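Local atomic coordinates of dipeptidase AC. Metallo peptidase. MEROPS family M19 (Rhodobacter sphaeroides, PDB entry 3LY0), a protein that probably hydrolyses dipeptides as a zinc-dependent metallodipeptidase, and here holds a phosphinate mimic of L-Ala-D-Ala at its zinc site. Residues 228-233 with 348-353; 200-203 with 207-210. All blocks are in the same frame, centred on the assembly; numbering follows the deposited sequence.

Contact 1: 228-233 with 348-353; sequences PLVATH and YGLLER. With ZN (zinc ion), chain E; LY0 ((2R)-3-[(R)-[(1R)-1-aminoethyl](hydroxy)phosphoryl]-2-methylpropanoic acid), chain C.
L350 carries this contact, reaching from helix 336-354 to P228, in the loop ahead of strand 230-231, and V230, its first residue. Its CG lies anti to the backbone N (chi1 178°), which swings the isobutyl group off the helix toward the strand although the bond leaving its CA heads across that direction. Followed outward, CG comes within 4.1 Å of V230 CG2. The two methyls then divide: CD1 keeps to V230 CG2, whereas CD2 touches V230 CG2 at 3.8 Å and also meets P228 CB at 3.9 Å. V230 and L350 thus approach tip to tip, methyl against methyl, with the proline ring beside them. One turn later, R353 sets its CB 4.0 Å from P228 CG, so the ring packs on the aliphatic root of the arginine. The R353 chain bends at chi3 (-64°) and folds its guanidinium back, one face over L350 CA near the rim; its NH2 is hydrogen-bonded to R258 O.

At the far end of 228-233 the chemistry changes. H233 NE2 binds a zinc ion at 2.2 Å, while ND1 gives a hydrogen bond of 2.8 Å to T232 OG1, close to the ring plane; with the metal on one nitrogen and T232 OG1 on the other, the imidazole is held in its rotation. The inhibitor supplies O31, O32 and O62 to the same metal; E139 and H212 complete its shell. D209 OD2 is bonded in turn to T232 OG1, a second-shell link behind the histidine.

In the TIM-barrel fold of this family, the C-terminal helix 336-354 packs here against strand 230-231, which pairs in parallel with strand 260-263; M207 of strand 207-208 touches both V230 and L350, and helix 120-129 meets Y348 of the same helix.

Contact 2: 200-203 with 207-210; sequences ECNR and MLDL
L208 sends its two methyls to two consecutive residues of helix 192-204. CD2 rests against C201, 3.9 Å from SG, and touches C201 CB as well; CD1 comes within 3.9 Å of N202 ND2. The leucine holds CG beside its own backbone N and anti to the carbonyl carbon (chi1 -70°), with chi2 extended, and the branch spreads over the helix surface. C201 uses the same kind of first torsion: SG lies beside the backbone N, and both CB and SG lie against the leucine. The N202 side chain crosses that of L208 at about a right angle. Its amide is held at both ends, OD1 accepting from D226 N and ND2 bonded to S225 OG, in the segment between helix 215-224 and strand 230-231.

R203 grips E200 side-on: NE and NH1 both reach OE1, NH1 at 2.8 Å nearly along the C-O axis and NE from above the carboxylate plane. With an alanine at L208, both methyls are gone, which would probably leave a gap beside C201 CB and SG and remove the methyl lying against N202 ND2. The helix here packs on the strand that follows it, an alpha-beta step of the barrel, with strand 207-208 parallel to strand 159-163. Apolar on the C201 side and methyl against amide on the N202 side, the contact holds by fit, while N202 spends its polar bonds on S225 and D226.

How the contacts relate
Contact 2 comes first along the chain and closes before contact 1 opens; their centres lie 11 Å apart. Both belong to the barrel and share its wall: contact 2 fastens helix 192-204 to the strand that follows it, 207-208, while contact 1 brings the C-terminal helix 336-354 onto strand 230-231, with helix 215-224 between the two strands in sequence. The segments meet directly, V230 O accepting from L210 N at 2.8 Å, and T232 CG2 packs on M207 CE. Segment 207-210 is followed two residues on by H212, and 228-233 ends in H233, so these neighbouring segments lead two zinc ligands to the same metal.

Contact 1: 228-233 with 348-353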
ATOM      1  N   PRO A 228      -5.819  14.470  -5.549  1.00 10.86           N
ATOM      2  CA  PRO A 228      -5.808  14.253  -4.094  1.00 11.77           C
ATOM      3  C   PRO A 228      -4.543  13.534  -3.654  1.00 11.07           C
ATOM      4  O   PRO A 228      -4.006  12.704  -4.393  1.00 11.60           O
ATOM      5  CB  PRO A 228      -7.039  13.378  -3.867  1.00 13.35           C
ATOM      6  CG  PRO A 228      -7.970  13.745  -5.012  1.00 15.39           C
ATOM      7  CD  PRO A 228      -7.068  14.004  -6.180  1.00 13.86           C
ATOM      8  N   LEU A 229      -4.062  13.853  -2.454  1.00 10.50           N
ATOM      9  CA  LEU A 229      -2.857  13.217  -1.934  1.00 10.52           C
ATOM     10  C   LEU A 229      -3.204  11.909  -1.255  1.00 12.32           C
ATOM     11  O   LEU A 229      -4.147  11.841  -0.473  1.00 11.69           O
ATOM     12  CB  LEU A 229      -2.157  14.133  -0.933  1.00 11.89           C
ATOM     13  CG  LEU A 229      -1.710  15.477  -1.511  1.00 11.18           C
ATOM     14  CD1 LEU A 229      -1.080  16.349  -0.413  1.00 14.50           C
ATOM     15  CD2 LEU A 229      -0.739  15.278  -2.670  1.00 15.05           C
ATOM     16  N   VAL A 230      -2.425  10.875  -1.542  1.00  9.79           N
ATOM     17  CA  VAL A 230      -2.753   9.541  -1.068  1.00  8.30           C
ATOM     18  C   VAL A 230      -1.519   8.874  -0.498  1.00  9.05           C
ATOM     19  O   VAL A 230      -0.456   8.909  -1.108  1.00  9.66           O
ATOM     20  CB  VAL A 230      -3.232   8.659  -2.234  1.00  8.06           C
ATOM     21  CG1 VAL A 230      -3.538   7.257  -1.728  1.00 10.16           C
ATOM     22  CG2 VAL A 230      -4.447   9.270  -2.929  1.00 10.32           C
ATOM     23  N   ALA A 231      -1.667   8.265   0.675  1.00  9.32           N
ATOM     24  CA  ALA A 231      -0.660   7.353   1.207  1.00  7.50           C
ATOM     25  C   ALA A 231      -1.383   6.026   1.406  1.00  8.91           C
ATOM     26  O   ALA A 231      -2.272   5.928   2.254  1.00  9.36           O
ATOM     27  CB  ALA A 231      -0.120   7.877   2.523  1.00 10.39           C
ATOM     28  N   THR A 232      -1.060   5.024   0.593  1.00  9.33           N
ATOM     29  CA  THR A 232      -1.855   3.798   0.608  1.00  9.47           C
ATOM     30  C   THR A 232      -1.683   2.940   1.854  1.00  8.34           C
ATOM     31  O   THR A 232      -2.585   2.180   2.201  1.00  9.37           O
ATOM     32  CB  THR A 232      -1.563   2.889  -0.601  1.00  8.97           C
ATOM     33  OG1 THR A 232      -0.187   2.493  -0.578  1.00  8.23           O
ATOM     34  CG2 THR A 232      -1.894   3.571  -1.944  1.00 10.12           C
ATOM     35  N   HIS A 233      -0.527   3.039   2.514  1.00  8.81           N
ATOM     36  CA  HIS A 233      -0.255   2.193   3.671  1.00  8.54           C
ATOM     37  C   HIS A 233       0.678   2.890   4.663  1.00  8.76           C
ATOM     38  O   HIS A 233       1.860   2.551   4.787  1.00  9.20           O
ATOM     39  CB  HIS A 233       0.197   0.761   3.263  1.00  9.33           C
ATOM     40  CG  HIS A 233       1.443   0.689   2.418  1.00  7.78           C
ATOM     41  ND1 HIS A 233       1.565   1.310   1.189  1.00  8.55           N
ATOM     42  CD2 HIS A 233       2.595  -0.004   2.598  1.00  8.99           C
ATOM     43  CE1 HIS A 233       2.749   1.039   0.676  1.00  7.94           C
ATOM     44  NE2 HIS A 233       3.389   0.228   1.499  1.00  9.16           N
ATOM     45  N   TYR A 348     -13.299   3.876  -2.975  1.00 10.51           N
ATOM     46  CA  TYR A 348     -14.004   4.017  -4.247  1.00 10.56           C
ATOM     47  C   TYR A 348     -14.194   5.486  -4.611  1.00 13.84           C
ATOM     48  O   TYR A 348     -14.031   5.861  -5.770  1.00 12.22           O
ATOM     49  CB  TYR A 348     -15.348   3.273  -4.245  1.00 12.04           C
ATOM     50  CG  TYR A 348     -15.266   1.776  -4.023  1.00 12.28           C
ATOM     51  CD1 TYR A 348     -14.071   1.078  -4.172  1.00 11.86           C
ATOM     52  CD2 TYR A 348     -16.400   1.056  -3.670  1.00 12.96           C
ATOM     53  CE1 TYR A 348     -14.009  -0.293  -3.968  1.00 11.18           C
ATOM     54  CE2 TYR A 348     -16.347  -0.317  -3.459  1.00 13.01           C
ATOM     55  CZ  TYR A 348     -15.147  -0.986  -3.610  1.00 11.76           C
ATOM     56  OH  TYR A 348     -15.088  -2.345  -3.405  1.00 13.74           O
ATOM     57  N   GLY A 349     -14.543   6.308  -3.626  1.00 12.81           N
ATOM     58  CA  GLY A 349     -14.646   7.741  -3.840  1.00 13.46           C
ATOM     59  C   GLY A 349     -13.316   8.349  -4.260  1.00 13.96           C
ATOM     60  O   GLY A 349     -13.264   9.159  -5.181  1.00 12.93           O
ATOM     61  N   LEU A 350     -12.239   7.965  -3.576  1.00 12.34           N
ATOM     62  CA  LEU A 350     -10.907   8.449  -3.917  1.00 11.46           C
ATOM     63  C   LEU A 350     -10.560   8.110  -5.377  1.00 10.88           C
ATOM     64  O   LEU A 350     -10.014   8.946  -6.113  1.00 11.39           O
ATOM     65  CB  LEU A 350      -9.873   7.854  -2.948  1.00 12.23           C
ATOM     66  CG  LEU A 350      -8.394   8.208  -3.182  1.00  9.61           C
ATOM     67  CD1 LEU A 350      -7.774   7.391  -4.318  1.00 11.80           C
ATOM     68  CD2 LEU A 350      -8.202   9.703  -3.428  1.00 11.99           C
ATOM     69  N   LEU A 351     -10.868   6.887  -5.795  1.00 12.25           N
ATOM     70  CA  LEU A 351     -10.573   6.485  -7.167  1.00 12.41           C
ATOM     71  C   LEU A 351     -11.315   7.373  -8.151  1.00 14.14           C
ATOM     72  O   LEU A 351     -10.756   7.778  -9.164  1.00 14.36           O
ATOM     73  CB  LEU A 351     -10.909   5.015  -7.408  1.00 13.29           C
ATOM     74  CG  LEU A 351     -10.098   4.007  -6.588  1.00 13.77           C
ATOM     75  CD1 LEU A 351     -10.611   2.593  -6.857  1.00 15.09           C
ATOM     76  CD2 LEU A 351      -8.604   4.128  -6.875  1.00 15.92           C
ATOM     77  N   GLU A 352     -12.562   7.703  -7.837  1.00 14.51           N
ATOM     78  CA  GLU A 352     -13.355   8.541  -8.730  1.00 15.44           C
ATOM     79  C   GLU A 352     -12.784   9.958  -8.781  1.00 15.23           C
ATOM     80  O   GLU A 352     -12.719  10.575  -9.853  1.00 17.36           O
ATOM     81  CB  GLU A 352     -14.834   8.525  -8.316  1.00 15.95           C
ATOM     82  CG  GLU A 352     -15.488   7.166  -8.544  1.00 16.13           C
ATOM     83  CD  GLU A 352     -16.900   7.066  -7.990  1.00 19.49           C
ATOM     84  OE1 GLU A 352     -17.685   6.269  -8.545  1.00 19.87           O
ATOM     85  OE2 GLU A 352     -17.218   7.776  -7.013  1.00 21.85           O
ATOM     86  N   ARG A 353     -12.341  10.465  -7.633  1.00 15.35           N
ATOM     87  CA  ARG A 353     -11.733  11.788  -7.588  1.00 14.42           C
ATOM     88  C   ARG A 353     -10.404  11.864  -8.332  1.00 17.47           C
ATOM     89  O   ARG A 353      -9.994  12.942  -8.761  1.00 20.82           O
ATOM     90  CB  ARG A 353     -11.531  12.256  -6.144  1.00 16.88           C
ATOM     91  CG  ARG A 353     -12.814  12.425  -5.357  1.00 19.97           C
ATOM     92  CD  ARG A 353     -12.600  13.275  -4.110  1.00 23.13           C
ATOM     93  NE  ARG A 353     -11.687  12.684  -3.126  1.00 17.78           N
ATOM     94  CZ  ARG A 353     -12.002  11.661  -2.335  1.00 16.35           C
ATOM     95  NH1 ARG A 353     -13.195  11.091  -2.421  1.00 19.85           N
ATOM     96  NH2 ARG A 353     -11.121  11.204  -1.458  1.00 16.95           N
TER
HETATM   97 ZN    ZN E 365       5.490  -0.550   1.412  0.65  9.35          ZN
HETATM   98  P   LY0 C 363       6.430  -3.085   2.018  1.00 12.30           P
HETATM   99  C1  LY0 C 363       8.559  -4.763   1.346  1.00 16.69           C
HETATM  100  N1  LY0 C 363       6.799  -4.312  -0.340  1.00 11.58           N
HETATM  101  C2  LY0 C 363       7.096  -4.497   1.070  1.00 13.43           C
HETATM  102  C4  LY0 C 363       6.424  -3.471   3.814  1.00 13.75           C
HETATM  103  C5  LY0 C 363       7.006  -2.408   4.702  1.00 13.92           C
HETATM  104  C6  LY0 C 363       6.493  -1.030   4.381  1.00 12.37           C
HETATM  105  C7  LY0 C 363       7.005  -2.749   6.170  1.00 16.28           C
HETATM  106  O31 LY0 C 363       5.036  -2.861   1.479  1.00 12.01           O
HETATM  107  O32 LY0 C 363       7.291  -1.816   1.707  1.00 11.45           O
HETATM  108  O61 LY0 C 363       7.134   0.047   4.899  1.00 12.92           O
HETATM  109  O62 LY0 C 363       5.520  -0.855   3.628  1.00 11.69           O

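Contact 2: 200-203 with 207-210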
ATOM      1  N   GLU A 200       3.265  14.028 -15.250  1.00 13.11           N
ATOM      2  CA  GLU A 200       2.822  13.046 -16.233  1.00 13.06           C
ATOM      3  C   GLU A 200       1.797  12.091 -15.639  1.00 11.36           C
ATOM      4  O   GLU A 200       0.836  11.708 -16.311  1.00 12.90           O
ATOM      5  CB  GLU A 200       4.003  12.270 -16.811  1.00 13.75           C
ATOM      6  CG  GLU A 200       3.690  11.598 -18.132  1.00 14.23           C
ATOM      7  CD  GLU A 200       3.383  12.606 -19.220  1.00 24.39           C
ATOM      8  OE1 GLU A 200       2.607  12.276 -20.139  1.00 32.15           O
ATOM      9  OE2 GLU A 200       3.923  13.730 -19.147  1.00 26.48           O
ATOM     10  N   CYS A 201       1.980  11.730 -14.370  1.00 11.39           N
ATOM     11  CA  CYS A 201       0.967  10.903 -13.706  1.00 12.24           C
ATOM     12  C   CYS A 201      -0.355  11.653 -13.595  1.00 11.69           C
ATOM     13  O   CYS A 201      -1.424  11.076 -13.807  1.00 12.11           O
ATOM     14  CB  CYS A 201       1.424  10.420 -12.329  1.00 10.64           C
ATOM     15  SG  CYS A 201       2.656   9.101 -12.384  1.00 12.30           S
ATOM     16  N   ASN A 202      -0.291  12.942 -13.255  1.00 11.42           N
ATOM     17  CA  ASN A 202      -1.507  13.753 -13.246  1.00 12.07           C
ATOM     18  C   ASN A 202      -2.199  13.752 -14.613  1.00 13.89           C
ATOM     19  O   ASN A 202      -3.416  13.623 -14.708  1.00 14.17           O
ATOM     20  CB  ASN A 202      -1.202  15.203 -12.863  1.00 15.05           C
ATOM     21  CG  ASN A 202      -0.935  15.405 -11.362  1.00 13.58           C
ATOM     22  OD1 ASN A 202      -0.503  16.481 -10.966  1.00 14.58           O
ATOM     23  ND2 ASN A 202      -1.217  14.395 -10.532  1.00 14.32           N
ATOM     24  N   ARG A 203      -1.416  13.913 -15.674  1.00 14.04           N
ATOM     25  CA  ARG A 203      -1.991  13.969 -17.013  1.00 16.55           C
ATOM     26  C   ARG A 203      -2.617  12.635 -17.409  1.00 13.97           C
ATOM     27  O   ARG A 203      -3.701  12.595 -17.988  1.00 17.10           O
ATOM     28  CB  ARG A 203      -0.938  14.394 -18.036  1.00 17.10           C
ATOM     29  CG  ARG A 203      -1.546  14.963 -19.311  1.00 24.63           C
ATOM     30  CD  ARG A 203      -0.473  15.339 -20.319  1.00 25.21           C
ATOM     31  NE  ARG A 203       0.271  14.164 -20.765  1.00 24.80           N
ATOM     32  CZ  ARG A 203      -0.202  13.266 -21.625  1.00 25.95           C
ATOM     33  NH1 ARG A 203       0.540  12.224 -21.976  1.00 28.96           N
ATOM     34  NH2 ARG A 203      -1.423  13.405 -22.128  1.00 31.46           N
ATOM     35  N   MET A 207      -2.767   7.421 -10.163  1.00  9.70           N
ATOM     36  CA  MET A 207      -2.715   7.833  -8.759  1.00 10.00           C
ATOM     37  C   MET A 207      -1.282   7.807  -8.256  1.00 10.57           C
ATOM     38  O   MET A 207      -0.560   6.844  -8.479  1.00 12.12           O
ATOM     39  CB  MET A 207      -3.572   6.889  -7.903  1.00  9.34           C
ATOM     40  CG  MET A 207      -3.837   7.348  -6.447  1.00  9.42           C
ATOM     41  SD  MET A 207      -4.418   6.001  -5.337  1.00  6.63           S
ATOM     42  CE  MET A 207      -2.828   5.361  -4.799  1.00 13.60           C
ATOM     43  N   LEU A 208      -0.876   8.869  -7.568  1.00  9.88           N
ATOM     44  CA  LEU A 208       0.425   8.898  -6.913  1.00  9.87           C
ATOM     45  C   LEU A 208       0.289   8.451  -5.468  1.00  9.85           C
ATOM     46  O   LEU A 208      -0.624   8.878  -4.765  1.00  9.85           O
ATOM     47  CB  LEU A 208       0.988  10.315  -6.953  1.00 10.90           C
ATOM     48  CG  LEU A 208       1.395  10.770  -8.346  1.00 11.43           C
ATOM     49  CD1 LEU A 208       1.345  12.289  -8.441  1.00 13.18           C
ATOM     50  CD2 LEU A 208       2.780  10.237  -8.666  1.00 12.90           C
ATOM     51  N   ASP A 209       1.205   7.592  -5.036  1.00  9.42           N
ATOM     52  CA  ASP A 209       1.205   7.058  -3.680  1.00  9.12           C
ATOM     53  C   ASP A 209       2.416   7.612  -2.932  1.00  9.36           C
ATOM     54  O   ASP A 209       3.566   7.422  -3.357  1.00 10.47           O
ATOM     55  CB  ASP A 209       1.278   5.532  -3.739  1.00  9.56           C
ATOM     56  CG  ASP A 209       1.228   4.875  -2.365  1.00 10.36           C
ATOM     57  OD1 ASP A 209       1.002   5.562  -1.341  1.00  9.59           O
ATOM     58  OD2 ASP A 209       1.421   3.638  -2.321  1.00 10.20           O
ATOM     59  N   LEU A 210       2.154   8.293  -1.820  1.00  8.58           N
ATOM     60  CA  LEU A 210       3.196   8.926  -1.022  1.00  9.95           C
ATOM     61  C   LEU A 210       3.820   8.012   0.031  1.00 10.09           C
ATOM     62  O   LEU A 210       4.821   8.379   0.646  1.00  9.18           O
ATOM     63  CB  LEU A 210       2.624  10.163  -0.332  1.00 11.41           C
ATOM     64  CG  LEU A 210       1.988  11.201  -1.259  1.00 13.69           C
ATOM     65  CD1 LEU A 210       1.076  12.125  -0.468  1.00 16.97           C
ATOM     66  CD2 LEU A 210       3.074  11.994  -1.953  1.00 20.63           C
TER